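Local atomic coordinates of alpha,alpha-trehalose-phosphate synthase (UDP-forming) (Burkholderia xenovorans, PDB entry 5V0T), a protein that belongs to glycosyltransferase family 20, is built on the two-domain GT-B fold and holds uridine-5'-diphosphate together with 6-O-phosphono-alpha-D-glucopyranose. Residues S274-R277 with S281-L284. Residues are numbered along the deposited sequence; the frame is centred on the assembly and turned at random.
With UDP (uridine-5'-diphosphate), chain I; G6P (6-O-phosphono-alpha-D-glucopyranose), chain J.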
loop_
_atom_site.group_PDB
_atom_site.type_symbol
_atom_site.label_atom_id
_atom_site.label_comp_id
_atom_site.label_asym_id
_atom_site.label_seq_id
_atom_site.Cartn_x
_atom_site.Cartn_y
_atom_site.Cartn_z
ATOM N N SER A 274 11.502 10.896 1.775
ATOM C CA SER A 274 10.831 9.676 1.356
ATOM C C SER A 274 10.557 8.806 2.577
ATOM O O SER A 274 11.337 8.794 3.537
ATOM C CB SER A 274 11.680 8.870 0.354
ATOM O OG SER A 274 11.846 9.551 -0.891
ATOM N N VAL A 275 9.457 8.055 2.516
ATOM C CA VAL A 275 9.075 7.090 3.549
ATOM C C VAL A 275 8.533 5.862 2.837
ATOM O O VAL A 275 7.499 5.952 2.167
ATOM C CB VAL A 275 7.998 7.627 4.507
ATOM C CG1 VAL A 275 7.651 6.551 5.518
ATOM C CG2 VAL A 275 8.447 8.913 5.210
ATOM N N ASP A 276 9.213 4.720 2.984
ATOM C CA ASP A 276 8.868 3.495 2.260
ATOM C C ASP A 276 9.296 2.293 3.081
ATOM O O ASP A 276 10.457 2.232 3.480
ATOM C CB ASP A 276 9.598 3.386 0.906
ATOM C CG ASP A 276 9.416 4.591 0.015
ATOM O OD1 ASP A 276 10.007 5.652 0.311
ATOM O OD2 ASP A 276 8.720 4.454 -1.022
ATOM N N ARG A 277 8.414 1.306 3.274
ATOM C CA ARG A 277 8.931 -0.021 3.611
ATOM C C ARG A 277 10.059 -0.348 2.633
ATOM O O ARG A 277 9.987 0.005 1.452
ATOM C CB ARG A 277 7.826 -1.080 3.533
ATOM C CG ARG A 277 6.756 -1.016 4.640
ATOM C CD ARG A 277 5.729 -2.182 4.482
ATOM N NE ARG A 277 5.156 -2.155 3.141
ATOM C CZ ARG A 277 5.521 -2.956 2.141
ATOM N NH1 ARG A 277 6.427 -3.911 2.327
ATOM N NH2 ARG A 277 4.966 -2.797 0.953
ATOM N N SER A 281 9.468 -3.319 -4.442
ATOM C CA SER A 281 8.451 -2.623 -5.228
ATOM C C SER A 281 8.609 -1.104 -5.202
ATOM O O SER A 281 8.023 -0.423 -6.049
ATOM C CB SER A 281 7.054 -2.976 -4.705
ATOM O OG SER A 281 6.892 -2.404 -3.402
ATOM N N LYS A 282 9.373 -0.550 -4.256
ATOM C CA LYS A 282 9.365 0.894 -4.012
ATOM C C LYS A 282 10.384 1.668 -4.854
ATOM O O LYS A 282 10.462 2.900 -4.743
ATOM C CB LYS A 282 9.592 1.154 -2.523
ATOM C CG LYS A 282 8.493 0.509 -1.641
ATOM C CD LYS A 282 7.167 1.259 -1.753
ATOM C CE LYS A 282 6.067 0.607 -0.863
ATOM N NZ LYS A 282 4.713 1.260 -1.030
ATOM N N GLY A 283 11.124 0.988 -5.719
ATOM C CA GLY A 283 12.072 1.645 -6.610
ATOM C C GLY A 283 13.124 2.476 -5.908
ATOM O O GLY A 283 13.514 3.536 -6.414
ATOM N N LEU A 284 13.627 1.996 -4.772
ATOM C CA LEU A 284 14.528 2.801 -3.949
ATOM C C LEU A 284 15.919 2.942 -4.570
ATOM O O LEU A 284 16.556 3.993 -4.407
ATOM C CB LEU A 284 14.611 2.206 -2.533
ATOM C CG LEU A 284 13.251 2.184 -1.806
ATOM C CD1 LEU A 284 13.337 1.451 -0.474
ATOM C CD2 LEU A 284 12.674 3.604 -1.586
HETATM N N1 UDP I . 4.115 4.306 7.894
HETATM C C2 UDP I . 4.216 4.428 9.271
HETATM N N3 UDP I . 5.486 4.373 9.768
HETATM C C4 UDP I . 6.649 4.217 9.047
HETATM C C5 UDP I . 6.469 4.103 7.623
HETATM C C6 UDP I . 5.233 4.162 7.104
HETATM O O2 UDP I . 3.247 4.561 9.998
HETATM O O4 UDP I . 7.732 4.191 9.645
HETATM C "C1'" UDP I . 2.772 4.368 7.308
HETATM C "C2'" UDP I . 2.581 5.535 6.343
HETATM O "O2'" UDP I . 2.230 6.703 7.065
HETATM C "C3'" UDP I . 1.441 5.006 5.470
HETATM C "C4'" UDP I . 1.742 3.504 5.401
HETATM O "O4'" UDP I . 2.567 3.201 6.546
HETATM O "O3'" UDP I . 0.158 5.206 6.056
HETATM C "C5'" UDP I . 2.428 3.040 4.144
HETATM O "O5'" UDP I . 1.409 2.853 3.143
HETATM P PA UDP I . 1.739 2.964 1.600
HETATM O O1A UDP I . 2.568 4.197 1.305
HETATM O O2A UDP I . 0.448 2.863 0.876
HETATM O O3A UDP I . 2.663 1.724 1.276
HETATM P PB UDP I . 2.711 0.208 1.737
HETATM O O1B UDP I . 1.241 -0.149 1.974
HETATM O O2B UDP I . 3.222 -0.514 0.472
HETATM O O3B UDP I . 3.577 0.022 2.926
HETATM C C1 G6P J . 1.014 -3.655 1.851
HETATM C C2 G6P J . 0.005 -4.778 1.680
HETATM C C3 G6P J . -0.671 -5.098 3.015
HETATM C C4 G6P J . 0.405 -5.406 4.060
HETATM C C5 G6P J . 1.390 -4.238 4.140
HETATM C C6 G6P J . 2.448 -4.501 5.212
HETATM O O1 G6P J . 0.292 -2.507 2.278
HETATM O O2 G6P J . -0.963 -4.403 0.682
HETATM O O3 G6P J . -1.504 -6.253 2.821
HETATM O O4 G6P J . -0.206 -5.587 5.354
HETATM O O5 G6P J . 1.983 -4.009 2.852
HETATM O O6 G6P J . 3.109 -5.752 4.953
HETATM P P G6P J . 3.101 -6.903 6.079
HETATM O O1P G6P J . 4.029 -6.431 7.170
HETATM O O2P G6P J . 3.554 -8.134 5.345
HETATM O O3P G6P J . 1.666 -6.978 6.549
#
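In the diphosphate site of this GT-B glycosyltransferase, Arg277 and Lys282 meet where strand 270-275 gives way to the loop before helix 284-297. The two basic ends, Arg277 NH2 and Lys282 NZ, lie 4.5 Å apart, a closeness explained by the anion they share. Arg277 grips the beta phosphate of UDP with two bonds. The one from NH2 to O2B is nearly straight (170° at the hydrogen); that from NE to O3B, 2.7 Å long, is a little more bent. Together they keep the phosphorus at the guanidinium edge while O5 of G6P lies over one face. Lys282, bent at its second torsion (chi2 -73°) and extended beyond, brings NZ to UDP O2B at 2.8 Å and to the bridging O3A; Asp376 also salt-bridges this ammonium. O2B is thus held by both cations, which would be expected to offset its negative charge. Farther back, the methylenes of Lys282 lie against oxygens: CG is 3.5 Å from Arg277 O, and CD passes Asp276 OD2. Leu284 CD2 packs 3.8 Å from Asp276 CG, while OD1 of that carboxylate is salt-bridged to Arg287. An arginine and a lysine converging on a nucleotide diphosphate from the Rossmann-like C-terminal domain recur in many GT-B glycosyltransferases, family 20 included.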